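Local coordinates for Lmo2445 protein (Listeria monocytogenes EGD-e, PDB 5HZL) that is of unknown function but is a secreted, calcium-binding, internalin-like leucine-rich repeat protein, which may serve in interactions of the bacterium with its surroundings, at residues Ile21-Val26 and Asn73-Thr78; Glu27-Ala32 and Ile57-Leu62; Glu67-Leu72 and Gly91-Leu96; Ala80-Ile85 and Leu103-Ala108. One frame throughout, in Å; residues are numbered along the deposited sequence.

Contact 1: residues Ile21-Val26 and Asn73-Thr78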
loop_
_atom_site.group_PDB
_atom_site.type_symbol
_atom_site.label_atom_id
_atom_site.label_comp_id
_atom_site.label_asym_id
_atom_site.label_seq_id
_atom_site.Cartn_x
_atom_site.Cartn_y
_atom_site.Cartn_z
ATOM N N ILE A 21 18.395 -24.065 -13.278
ATOM C CA ILE A 21 18.110 -24.534 -11.903
ATOM C C ILE A 21 19.236 -24.196 -10.906
ATOM O O ILE A 21 18.999 -24.115 -9.689
ATOM C CB ILE A 21 17.756 -26.057 -11.854
ATOM C CG1 ILE A 21 17.012 -26.448 -10.565
ATOM C CG2 ILE A 21 18.986 -26.927 -12.065
ATOM C CD1 ILE A 21 15.741 -25.662 -10.319
ATOM N N GLU A 22 20.464 -24.023 -11.404
ATOM C CA GLU A 22 21.566 -23.640 -10.509
ATOM C C GLU A 22 21.525 -22.136 -10.282
ATOM O O GLU A 22 21.801 -21.663 -9.190
ATOM C CB GLU A 22 22.935 -24.070 -11.018
ATOM C CG GLU A 22 23.154 -25.582 -11.027
ATOM C CD GLU A 22 24.614 -25.972 -11.268
ATOM O OE1 GLU A 22 25.468 -25.067 -11.501
ATOM O OE2 GLU A 22 24.906 -27.190 -11.212
ATOM N N ALA A 23 21.167 -21.392 -11.321
ATOM C CA ALA A 23 21.080 -19.935 -11.210
ATOM C C ALA A 23 19.894 -19.504 -10.337
ATOM O O ALA A 23 20.019 -18.608 -9.499
ATOM C CB ALA A 23 20.971 -19.295 -12.595
ATOM N N PHE A 24 18.751 -20.153 -10.542
ATOM C CA PHE A 24 17.539 -19.810 -9.808
ATOM C C PHE A 24 16.923 -21.095 -9.259
ATOM O O PHE A 24 16.096 -21.695 -9.917
ATOM C CB PHE A 24 16.576 -19.085 -10.752
ATOM C CG PHE A 24 17.226 -17.987 -11.566
ATOM C CD1 PHE A 24 17.538 -16.761 -10.994
ATOM C CD2 PHE A 24 17.512 -18.181 -12.914
ATOM C CE1 PHE A 24 18.131 -15.754 -11.740
ATOM C CE2 PHE A 24 18.097 -17.169 -13.676
ATOM C CZ PHE A 24 18.405 -15.952 -13.085
ATOM N N PRO A 25 17.337 -21.527 -8.050
ATOM C CA PRO A 25 16.849 -22.781 -7.477
ATOM C C PRO A 25 15.468 -22.794 -6.790
ATOM O O PRO A 25 15.342 -23.212 -5.642
ATOM C CB PRO A 25 17.994 -23.197 -6.528
ATOM C CG PRO A 25 18.642 -21.939 -6.148
ATOM C CD PRO A 25 18.466 -20.979 -7.277
ATOM N N VAL A 26 14.449 -22.359 -7.518
ATOM C CA VAL A 26 13.070 -22.355 -7.069
ATOM C C VAL A 26 12.348 -22.867 -8.306
ATOM O O VAL A 26 12.354 -22.184 -9.343
ATOM C CB VAL A 26 12.576 -20.947 -6.689
ATOM C CG1 VAL A 26 11.082 -20.958 -6.398
ATOM C CG2 VAL A 26 13.346 -20.404 -5.497
ATOM N N ASN A 73 18.040 -12.111 -7.566
ATOM C CA ASN A 73 19.302 -11.405 -7.321
ATOM C C ASN A 73 20.572 -12.229 -7.599
ATOM O O ASN A 73 21.681 -11.697 -7.513
ATOM C CB ASN A 73 19.322 -10.813 -5.917
ATOM C CG ASN A 73 18.384 -9.638 -5.783
ATOM O OD1 ASN A 73 18.297 -8.811 -6.686
ATOM N ND2 ASN A 73 17.706 -9.530 -4.647
ATOM N N ASN A 74 20.411 -13.512 -7.926
ATOM C CA ASN A 74 21.552 -14.352 -8.295
ATOM C C ASN A 74 22.096 -13.965 -9.649
ATOM O O ASN A 74 23.136 -14.448 -10.025
ATOM C CB ASN A 74 21.207 -15.844 -8.321
ATOM C CG ASN A 74 20.962 -16.420 -6.937
ATOM O OD1 ASN A 74 21.089 -15.733 -5.921
ATOM N ND2 ASN A 74 20.612 -17.701 -6.892
ATOM N N GLU A 75 21.382 -13.126 -10.390
ATOM C CA GLU A 75 21.846 -12.676 -11.695
ATOM C C GLU A 75 21.400 -11.240 -11.946
ATOM O O GLU A 75 20.775 -10.609 -11.098
ATOM C CB GLU A 75 21.311 -13.591 -12.810
ATOM C CG GLU A 75 21.642 -15.074 -12.676
ATOM C CD GLU A 75 23.132 -15.386 -12.658
ATOM O OE1 GLU A 75 23.980 -14.532 -13.032
ATOM O OE2 GLU A 75 23.448 -16.519 -12.264
ATOM N N VAL A 76 21.745 -10.735 -13.120
ATOM C CA VAL A 76 21.397 -9.393 -13.542
ATOM C C VAL A 76 20.693 -9.480 -14.898
ATOM O O VAL A 76 21.294 -9.934 -15.877
ATOM C CB VAL A 76 22.667 -8.515 -13.688
ATOM C CG1 VAL A 76 22.317 -7.140 -14.249
ATOM C CG2 VAL A 76 23.394 -8.395 -12.355
ATOM N N PHE A 77 19.427 -9.057 -14.946
ATOM C CA PHE A 77 18.643 -9.039 -16.178
ATOM C C PHE A 77 18.813 -7.603 -16.645
ATOM O O PHE A 77 17.935 -6.781 -16.452
ATOM C CB PHE A 77 17.186 -9.357 -15.884
ATOM C CG PHE A 77 16.959 -10.707 -15.265
ATOM C CD1 PHE A 77 17.115 -10.895 -13.893
ATOM C CD2 PHE A 77 16.540 -11.791 -16.047
ATOM C CE1 PHE A 77 16.888 -12.146 -13.318
ATOM C CE2 PHE A 77 16.311 -13.039 -15.479
ATOM C CZ PHE A 77 16.486 -13.219 -14.113
ATOM N N THR A 78 19.963 -7.308 -17.254
ATOM C CA THR A 78 20.316 -5.937 -17.693
ATOM C C THR A 78 19.259 -5.144 -18.458
ATOM O O THR A 78 19.275 -3.936 -18.374
ATOM C CB THR A 78 21.584 -5.886 -18.590
ATOM O OG1 THR A 78 21.311 -6.566 -19.807
ATOM C CG2 THR A 78 22.831 -6.513 -17.933
#
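The side chain of Asn74 reaches across to the end of helix 20-23 and meets Ala23 and Pro25. Its CB lies 3.2 Å from Ala23 O. Because CG stands beside the backbone N, anti to the carbonyl carbon (chi1 -70°), the amide is carried past this carbonyl, and ND2 donates a hydrogen bond to Ala23 O over 2.8 Å with an N-H...O angle of 158°. The oxygen lies close to the amide plane of Asn74, although the donor is tilted out of the carbonyl plane of Ala23. The same ND2 also comes up to Pro25 CD at 3.9 Å.

Beside this polar link Phe24, the residue at which the chain leaves the helix, sends its ring toward Glu75 and Phe77. Phe24 CZ touches Glu75 CG and lies 3.5 Å from Phe77 CZ. The two rings arrive from opposite directions with planes 24° apart, but with centroids 5.6 Å from each other they scarcely overlap. Glu75 OE2 approaches Ala23 CB at 3.7 Å. The chemistry implies a division of labour: one amide N-H gives the carbonyl of the buried Ala23 at the helix end a partner, while apolar contact among the two rings and a glutamate's methylenes fills the interior next to it.

Contact 2: residues Glu27-Ala32 and Ile57-Leu62; sequences EAIAEA and IPLPSL. With CA (calcium ion), chain B.
The helical segment 27-32 runs past the chain of 57-62 as it leaves strand 56-58, with Ala28 CA 6.6 Å from Leu62 CA and Ala32 CA 6.7 Å from Leu59 CA. No hydrogen bond joins the two, so the fit is made by side chains. Two alanines one helical turn apart point at the turn and allow a close approach. The methyl of Ala32 is the busier: its CB meets Leu59 CD2 at 3.4 Å, and the carbonyl of Pro58 and CD1 of Leu62 lie near the same methyl. Ala28 CB faces Leu62 CB at 4.3 Å. Leu59 reaches the helix with one branch of its fork, CD2, which also brushes the flank of Ile29.

On another side of the helix, Glu27 and Glu31 share a calcium ion. Glu31 grips it with both carboxylate oxygens, OE2 at 2.4 Å from the calcium, while Glu27 contributes OE2 at 2.6 Å. The two side chains start differently, Glu27 with CG anti to the backbone N (chi1 -179°) and Glu31 with CG beside it (chi1 -69°), and this brings the carboxylates together from positions four residues apart. The arrangement is that of the helical N-terminal cap of internalin-like proteins, which packs against the turn that follows the first strand of the leucine-rich repeat sheet and, as in other internalins, probably shields the core at that end.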
loop_
_atom_site.group_PDB
_atom_site.type_symbol
_atom_site.label_atom_id
_atom_site.label_comp_id
_atom_site.label_asym_id
_atom_site.label_seq_id
_atom_site.Cartn_x
_atom_site.Cartn_y
_atom_site.Cartn_z
ATOM N N GLU A 27 11.752 -24.061 -8.201
ATOM C CA GLU A 27 11.039 -24.712 -9.325
ATOM C C GLU A 27 10.258 -23.749 -10.244
ATOM O O GLU A 27 10.583 -23.605 -11.435
ATOM C CB GLU A 27 10.101 -25.817 -8.802
ATOM C CG GLU A 27 9.334 -26.565 -9.894
ATOM C CD GLU A 27 8.387 -27.633 -9.357
ATOM O OE1 GLU A 27 8.397 -27.943 -8.136
ATOM O OE2 GLU A 27 7.622 -28.170 -10.187
ATOM N N ALA A 28 9.254 -23.092 -9.656
ATOM C CA ALA A 28 8.379 -22.160 -10.359
ATOM C C ALA A 28 9.104 -21.067 -11.138
ATOM O O ALA A 28 8.739 -20.776 -12.277
ATOM C CB ALA A 28 7.424 -21.527 -9.372
ATOM N N ILE A 29 10.119 -20.470 -10.521
ATOM C CA ILE A 29 10.875 -19.393 -11.143
ATOM C C ILE A 29 11.724 -19.925 -12.291
ATOM O O ILE A 29 11.740 -19.331 -13.365
ATOM C CB ILE A 29 11.697 -18.600 -10.100
ATOM C CG1 ILE A 29 10.723 -17.882 -9.138
ATOM C CG2 ILE A 29 12.624 -17.588 -10.775
ATOM C CD1 ILE A 29 11.354 -17.092 -8.008
ATOM N N ALA A 30 12.402 -21.050 -12.079
ATOM C CA ALA A 30 13.224 -21.644 -13.138
ATOM C C ALA A 30 12.388 -22.083 -14.348
ATOM O O ALA A 30 12.844 -21.981 -15.491
ATOM C CB ALA A 30 14.043 -22.805 -12.599
ATOM N N GLU A 31 11.177 -22.571 -14.100
ATOM C CA GLU A 31 10.276 -22.986 -15.198
ATOM C C GLU A 31 9.789 -21.770 -15.949
ATOM O O GLU A 31 9.624 -21.828 -17.152
ATOM C CB GLU A 31 9.092 -23.780 -14.690
ATOM C CG GLU A 31 9.467 -25.149 -14.171
ATOM C CD GLU A 31 8.288 -25.887 -13.573
ATOM O OE1 GLU A 31 7.404 -25.247 -12.944
ATOM O OE2 GLU A 31 8.242 -27.135 -13.709
ATOM N N ALA A 32 9.567 -20.674 -15.229
ATOM C CA ALA A 32 9.137 -19.428 -15.847
ATOM C C ALA A 32 10.259 -18.874 -16.737
ATOM O O ALA A 32 9.984 -18.469 -17.871
ATOM C CB ALA A 32 8.735 -18.413 -14.790
ATOM N N ILE A 57 9.880 -9.778 -16.824
ATOM C CA ILE A 57 9.974 -10.917 -15.904
ATOM C C ILE A 57 8.535 -11.358 -15.609
ATOM O O ILE A 57 7.890 -10.803 -14.730
ATOM C CB ILE A 57 10.708 -10.575 -14.585
ATOM C CG1 ILE A 57 12.069 -9.901 -14.840
ATOM C CG2 ILE A 57 10.864 -11.832 -13.737
ATOM C CD1 ILE A 57 13.070 -10.745 -15.583
ATOM N N PRO A 58 8.019 -12.345 -16.361
ATOM C CA PRO A 58 6.656 -12.805 -16.147
ATOM C C PRO A 58 6.547 -13.901 -15.103
ATOM O O PRO A 58 6.712 -15.075 -15.415
ATOM C CB PRO A 58 6.252 -13.325 -17.527
ATOM C CG PRO A 58 7.518 -13.845 -18.095
ATOM C CD PRO A 58 8.634 -13.012 -17.525
ATOM N N LEU A 59 6.233 -13.493 -13.877
ATOM C CA LEU A 59 6.060 -14.398 -12.752
ATOM C C LEU A 59 4.698 -14.263 -12.068
ATOM O O LEU A 59 4.620 -14.408 -10.848
ATOM C CB LEU A 59 7.151 -14.121 -11.733
ATOM C CG LEU A 59 8.579 -14.360 -12.189
ATOM C CD1 LEU A 59 9.521 -13.985 -11.066
ATOM C CD2 LEU A 59 8.775 -15.811 -12.577
ATOM N N PRO A 60 3.612 -13.990 -12.834
ATOM C CA PRO A 60 2.358 -13.872 -12.100
ATOM C C PRO A 60 1.726 -15.191 -11.743
ATOM O O PRO A 60 1.930 -16.177 -12.422
ATOM C CB PRO A 60 1.438 -13.164 -13.094
ATOM C CG PRO A 60 1.930 -13.626 -14.399
ATOM C CD PRO A 60 3.422 -13.673 -14.261
ATOM N N SER A 61 0.962 -15.162 -10.661
ATOM C CA SER A 61 0.174 -16.279 -10.170
ATOM C C SER A 61 0.906 -17.595 -10.108
ATOM O O SER A 61 0.491 -18.550 -10.740
ATOM C CB SER A 61 -1.099 -16.383 -11.043
ATOM O OG SER A 61 -2.050 -17.291 -10.516
ATOM N N LEU A 62 1.990 -17.630 -9.333
ATOM C CA LEU A 62 2.822 -18.854 -9.142
ATOM C C LEU A 62 3.045 -19.220 -7.664
ATOM O O LEU A 62 3.925 -20.011 -7.344
ATOM C CB LEU A 62 4.190 -18.699 -9.832
ATOM C CG LEU A 62 4.209 -18.479 -11.345
ATOM C CD1 LEU A 62 5.603 -18.094 -11.817
ATOM C CD2 LEU A 62 3.686 -19.696 -12.083
HETATM CA CA CA B . 6.306 -27.524 -12.315
#

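Contact 3: residues Glu67-Leu72 and Gly91-Leu96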
loop_
_atom_site.group_PDB
_atom_site.type_symbol
_atom_site.label_atom_id
_atom_site.label_comp_id
_atom_site.label_asym_id
_atom_site.label_seq_id
_atom_site.Cartn_x
_atom_site.Cartn_y
_atom_site.Cartn_z
ATOM N N GLU A 67 10.941 -14.717 -0.232
ATOM C CA GLU A 67 12.116 -15.610 -0.259
ATOM C C GLU A 67 12.354 -16.198 -1.638
ATOM O O GLU A 67 13.473 -16.201 -2.129
ATOM C CB GLU A 67 11.906 -16.798 0.690
ATOM C CG GLU A 67 12.296 -16.620 2.148
ATOM C CD GLU A 67 13.801 -16.764 2.368
ATOM O OE1 GLU A 67 14.208 -17.176 3.481
ATOM O OE2 GLU A 67 14.586 -16.511 1.430
ATOM N N ASP A 68 11.296 -16.731 -2.241
ATOM C CA ASP A 68 11.390 -17.314 -3.578
ATOM C C ASP A 68 11.944 -16.277 -4.534
ATOM O O ASP A 68 12.922 -16.525 -5.205
ATOM C CB ASP A 68 10.019 -17.806 -4.085
ATOM C CG ASP A 68 9.466 -19.004 -3.298
ATOM O OD1 ASP A 68 10.273 -19.807 -2.785
ATOM O OD2 ASP A 68 8.215 -19.158 -3.232
ATOM N N LEU A 69 11.323 -15.102 -4.559
ATOM C CA LEU A 69 11.755 -14.016 -5.448
ATOM C C LEU A 69 13.171 -13.499 -5.237
ATOM O O LEU A 69 13.778 -13.005 -6.176
ATOM C CB LEU A 69 10.797 -12.820 -5.362
ATOM C CG LEU A 69 9.397 -12.985 -5.938
ATOM C CD1 LEU A 69 8.545 -11.777 -5.592
ATOM C CD2 LEU A 69 9.442 -13.195 -7.443
ATOM N N SER A 70 13.690 -13.601 -4.024
ATOM C CA SER A 70 15.039 -13.098 -3.738
ATOM C C SER A 70 16.105 -13.792 -4.590
ATOM O O SER A 70 17.182 -13.251 -4.831
ATOM C CB SER A 70 15.357 -13.178 -2.243
ATOM O OG SER A 70 15.298 -14.501 -1.777
ATOM N N VAL A 71 15.767 -14.991 -5.046
ATOM C CA VAL A 71 16.627 -15.774 -5.937
ATOM C C VAL A 71 16.992 -15.028 -7.239
ATOM O O VAL A 71 18.064 -15.280 -7.805
ATOM C CB VAL A 71 15.972 -17.152 -6.199
ATOM C CG1 VAL A 71 16.371 -17.760 -7.516
ATOM C CG2 VAL A 71 16.263 -18.098 -5.035
ATOM N N LEU A 72 16.121 -14.116 -7.691
ATOM C CA LEU A 72 16.364 -13.301 -8.897
ATOM C C LEU A 72 17.673 -12.498 -8.792
ATOM O O LEU A 72 18.339 -12.245 -9.814
ATOM C CB LEU A 72 15.184 -12.372 -9.189
ATOM C CG LEU A 72 13.867 -13.052 -9.592
ATOM C CD1 LEU A 72 12.724 -12.048 -9.670
ATOM C CD2 LEU A 72 13.998 -13.804 -10.913
ATOM N N GLY A 91 4.348 -11.365 0.946
ATOM C CA GLY A 91 4.723 -10.965 2.302
ATOM C C GLY A 91 5.743 -9.846 2.117
ATOM O O GLY A 91 5.441 -8.864 1.438
ATOM N N GLU A 92 6.943 -9.980 2.689
ATOM C CA GLU A 92 7.989 -8.950 2.541
ATOM C C GLU A 92 8.685 -9.108 1.210
ATOM O O GLU A 92 9.356 -10.104 0.985
ATOM C CB GLU A 92 8.986 -8.990 3.700
ATOM C CG GLU A 92 8.307 -8.561 4.997
ATOM C CD GLU A 92 9.177 -8.547 6.236
ATOM O OE1 GLU A 92 10.298 -9.102 6.230
ATOM O OE2 GLU A 92 8.704 -7.981 7.237
ATOM N N LEU A 93 8.500 -8.133 0.318
ATOM C CA LEU A 93 9.123 -8.165 -1.016
ATOM C C LEU A 93 10.613 -7.816 -0.906
ATOM O O LEU A 93 10.957 -6.793 -0.321
ATOM C CB LEU A 93 8.457 -7.146 -1.953
ATOM C CG LEU A 93 8.981 -7.075 -3.399
ATOM C CD1 LEU A 93 8.566 -8.290 -4.227
ATOM C CD2 LEU A 93 8.481 -5.820 -4.084
ATOM N N PRO A 94 11.500 -8.639 -1.483
ATOM C CA PRO A 94 12.909 -8.264 -1.368
ATOM C C PRO A 94 13.293 -7.072 -2.265
ATOM O O PRO A 94 12.507 -6.617 -3.121
ATOM C CB PRO A 94 13.636 -9.526 -1.838
ATOM C CG PRO A 94 12.705 -10.101 -2.865
ATOM C CD PRO A 94 11.317 -9.822 -2.350
ATOM N N ASP A 95 14.505 -6.576 -2.031
ATOM C CA ASP A 95 15.098 -5.480 -2.790
ATOM C C ASP A 95 15.714 -6.155 -4.026
ATOM O O ASP A 95 16.744 -6.827 -3.915
ATOM C CB ASP A 95 16.150 -4.774 -1.913
ATOM C CG ASP A 95 16.912 -3.658 -2.633
ATOM O OD1 ASP A 95 16.954 -3.636 -3.883
ATOM O OD2 ASP A 95 17.499 -2.809 -1.918
ATOM N N LEU A 96 15.076 -5.981 -5.184
ATOM C CA LEU A 96 15.530 -6.580 -6.447
ATOM C C LEU A 96 16.293 -5.623 -7.383
ATOM O O LEU A 96 16.470 -5.935 -8.563
ATOM C CB LEU A 96 14.332 -7.187 -7.194
ATOM C CG LEU A 96 13.560 -8.319 -6.502
ATOM C CD1 LEU A 96 12.302 -8.658 -7.268
ATOM C CD2 LEU A 96 14.426 -9.560 -6.341
#
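Leu69 and Leu72, on one side of the helical segment 67-72, face Leu93, Pro94 and Leu96 in the hydrophobic core of the leucine-rich repeat solenoid. The leucines meet with their branches at a slant rather than alongside. Leu69 CD1 touches Leu93 CD1 at 3.7 Å, although the CB of Leu93 starts out facing the other way; with CG anti to the backbone N (chi1 -179°), the methyl is brought round to the helix. Pro94 sets the CG corner of its ring against both Leu69 and Ser70, 4.2 Å from Leu69 CB and 3.8 Å from the backbone N of Ser70. Its CB and that of Ser70 also lie against each other.

Leu96 directs its two methyls to different places. CD1 meets the CD1 of Leu72 at 4.2 Å, whereas CD2 rests against Leu72 CB and the backbone of Leu69. There is no hydrogen bond between the segments, so the two meet through apolar packing. Leu59 and Ile90 also touch Leu69, and Phe116 touches Leu93, which continues the core along the solenoid. Leu96 CD2 itself ends 3.5 Å from the carbonyl oxygen of Leu69, close above the helical backbone.

Contact 4: residues Ala80-Ile85 and Leu103-Ala108; sequences AIELAI and LENIEA
Strands 82-84 and 105-107 are neighbours in the parallel sheet of the leucine-rich repeats, where Glu82 pairs with Asn105, Leu83 with Ile106 and Ala84 with Glu107, the axes only 8° from parallel. The hydrogen bonds alternate between them: Leu83 N donates to Asn105 O, Glu107 N to Leu83 O at 3.0 Å with an angle of 172° at the hydrogen, and Ile85 N to Glu107 O. At the start of the pair Ile81 O accepts twice, from Glu104 N at 2.8 Å and from Asn105 N at 3.0 Å.

As in solenoids of this family, where strands stacked in register form the sheet, the side chains divide by face. Leu83 and Ile106 turn to the core, where Leu103 CD1 lies 3.9 Å from Leu83 CB and 3.6 Å from its backbone N. Ile85 CG1 meets Ala108 CB at 3.6 Å where the strands end. Glu82, Asn105 and Glu107 share the other face. Glu82 and Asn105 run side by side with carboxylate and amide planes 81° apart, and the amide's OD1 is held by Asn126 of the next strand. The carboxylates of Glu82 and Glu107 approach to 3.8 Å between their OE1 atoms, a like-charge proximity that may raise their affinity for protons. Beside the doubly bonded carbonyl, the carboxylate of Glu104 lies across Ile81, its OE2 3.5 Å from CG2.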
loop_
_atom_site.group_PDB
_atom_site.type_symbol
_atom_site.label_atom_id
_atom_site.label_comp_id
_atom_site.label_asym_id
_atom_site.label_seq_id
_atom_site.Cartn_x
_atom_site.Cartn_y
_atom_site.Cartn_z
ATOM N N ALA A 80 15.598 -5.980 -18.515
ATOM C CA ALA A 80 14.242 -6.224 -18.105
ATOM C C ALA A 80 13.663 -4.906 -17.595
ATOM O O ALA A 80 14.146 -4.359 -16.610
ATOM C CB ALA A 80 14.206 -7.292 -17.022
ATOM N N ILE A 81 12.658 -4.386 -18.296
ATOM C CA ILE A 81 12.013 -3.135 -17.897
ATOM C C ILE A 81 10.704 -3.337 -17.144
ATOM O O ILE A 81 10.167 -2.372 -16.626
ATOM C CB ILE A 81 11.784 -2.153 -19.084
ATOM C CG1 ILE A 81 10.776 -2.690 -20.115
ATOM C CG2 ILE A 81 13.113 -1.810 -19.743
ATOM C CD1 ILE A 81 10.418 -1.681 -21.191
ATOM N N GLU A 82 10.211 -4.569 -17.067
ATOM C CA GLU A 82 8.956 -4.861 -16.392
ATOM C C GLU A 82 9.025 -6.089 -15.499
ATOM O O GLU A 82 9.552 -7.116 -15.894
ATOM C CB GLU A 82 7.875 -5.093 -17.449
ATOM C CG GLU A 82 6.513 -5.549 -16.923
ATOM C CD GLU A 82 5.497 -5.813 -18.036
ATOM O OE1 GLU A 82 4.996 -6.964 -18.107
ATOM O OE2 GLU A 82 5.231 -4.906 -18.866
ATOM N N LEU A 83 8.469 -5.971 -14.299
ATOM C CA LEU A 83 8.383 -7.065 -13.338
ATOM C C LEU A 83 6.888 -7.359 -13.122
ATOM O O LEU A 83 6.163 -6.500 -12.615
ATOM C CB LEU A 83 9.020 -6.672 -12.012
ATOM C CG LEU A 83 8.915 -7.724 -10.908
ATOM C CD1 LEU A 83 9.515 -9.054 -11.350
ATOM C CD2 LEU A 83 9.580 -7.211 -9.643
ATOM N N ALA A 84 6.442 -8.551 -13.507
ATOM C CA ALA A 84 5.054 -8.988 -13.364
ATOM C C ALA A 84 4.964 -10.049 -12.253
ATOM O O ALA A 84 5.328 -11.214 -12.478
ATOM C CB ALA A 84 4.568 -9.563 -14.684
ATOM N N ILE A 85 4.489 -9.651 -11.070
ATOM C CA ILE A 85 4.376 -10.560 -9.924
ATOM C C ILE A 85 2.998 -10.580 -9.267
ATOM O O ILE A 85 2.868 -10.950 -8.103
ATOM C CB ILE A 85 5.456 -10.250 -8.851
ATOM C CG1 ILE A 85 5.382 -8.789 -8.413
ATOM C CG2 ILE A 85 6.849 -10.561 -9.376
ATOM C CD1 ILE A 85 6.368 -8.414 -7.334
ATOM N N LEU A 103 14.674 -1.612 -14.484
ATOM C CA LEU A 103 13.251 -1.676 -14.171
ATOM C C LEU A 103 12.521 -0.337 -14.305
ATOM O O LEU A 103 12.966 0.673 -13.763
ATOM C CB LEU A 103 13.057 -2.248 -12.769
ATOM C CG LEU A 103 11.629 -2.669 -12.416
ATOM C CD1 LEU A 103 11.093 -3.695 -13.412
ATOM C CD2 LEU A 103 11.614 -3.234 -11.003
ATOM N N GLU A 104 11.413 -0.353 -15.048
ATOM C CA GLU A 104 10.581 0.840 -15.292
ATOM C C GLU A 104 9.145 0.675 -14.827
ATOM O O GLU A 104 8.471 1.670 -14.550
ATOM C CB GLU A 104 10.494 1.152 -16.791
ATOM C CG GLU A 104 11.825 1.357 -17.475
ATOM C CD GLU A 104 11.708 1.642 -18.965
ATOM O OE1 GLU A 104 10.578 1.802 -19.483
ATOM O OE2 GLU A 104 12.780 1.710 -19.620
ATOM N N ASN A 105 8.689 -0.572 -14.732
ATOM C CA ASN A 105 7.326 -0.862 -14.378
ATOM C C ASN A 105 7.138 -2.092 -13.507
ATOM O O ASN A 105 7.645 -3.144 -13.824
ATOM C CB ASN A 105 6.606 -1.093 -15.697
ATOM C CG ASN A 105 5.150 -1.405 -15.521
ATOM O OD1 ASN A 105 4.539 -1.019 -14.530
ATOM N ND2 ASN A 105 4.576 -2.106 -16.491
ATOM N N ILE A 106 6.392 -1.951 -12.418
ATOM C CA ILE A 106 6.080 -3.068 -11.508
ATOM C C ILE A 106 4.560 -3.276 -11.479
ATOM O O ILE A 106 3.833 -2.375 -11.096
ATOM C CB ILE A 106 6.576 -2.823 -10.065
ATOM C CG1 ILE A 106 8.098 -2.827 -10.036
ATOM C CG2 ILE A 106 6.036 -3.892 -9.107
ATOM C CD1 ILE A 106 8.712 -2.664 -8.662
ATOM N N GLU A 107 4.108 -4.459 -11.889
ATOM C CA GLU A 107 2.699 -4.830 -11.884
ATOM C C GLU A 107 2.557 -5.940 -10.852
ATOM O O GLU A 107 2.819 -7.108 -11.140
ATOM C CB GLU A 107 2.250 -5.246 -13.279
ATOM C CG GLU A 107 2.143 -4.060 -14.233
ATOM C CD GLU A 107 1.817 -4.448 -15.669
ATOM O OE1 GLU A 107 2.020 -5.633 -16.060
ATOM O OE2 GLU A 107 1.380 -3.545 -16.429
ATOM N N ALA A 108 2.133 -5.544 -9.648
ATOM C CA ALA A 108 2.009 -6.443 -8.497
ATOM C C ALA A 108 0.672 -6.415 -7.769
ATOM O O ALA A 108 0.622 -6.440 -6.539
ATOM C CB ALA A 108 3.137 -6.126 -7.528
#

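From the N terminus, 21-26 opens the longest loop, closed at 73-78 by contact 1. Contact 2 lies wholly within that span, bringing helix 27-36 against the end of strand 56-58 and the turn after it. Contact 3 starts inside the same span, at 67-72, and ends beyond it at 91-96, so it crosses contact 1; Asn73 reaches Asp95 O where they meet. Contact 4, from 80-85 to 103-108, follows contacts 1 and 2 but crosses contact 3. Together they join the helical N-terminal cap to the repeats: strand 56-58 is hydrogen-bonded through its backbone to strand 82-84, while Leu59, Leu69, Leu93 and Ile85 form a continuous core beneath the sheet.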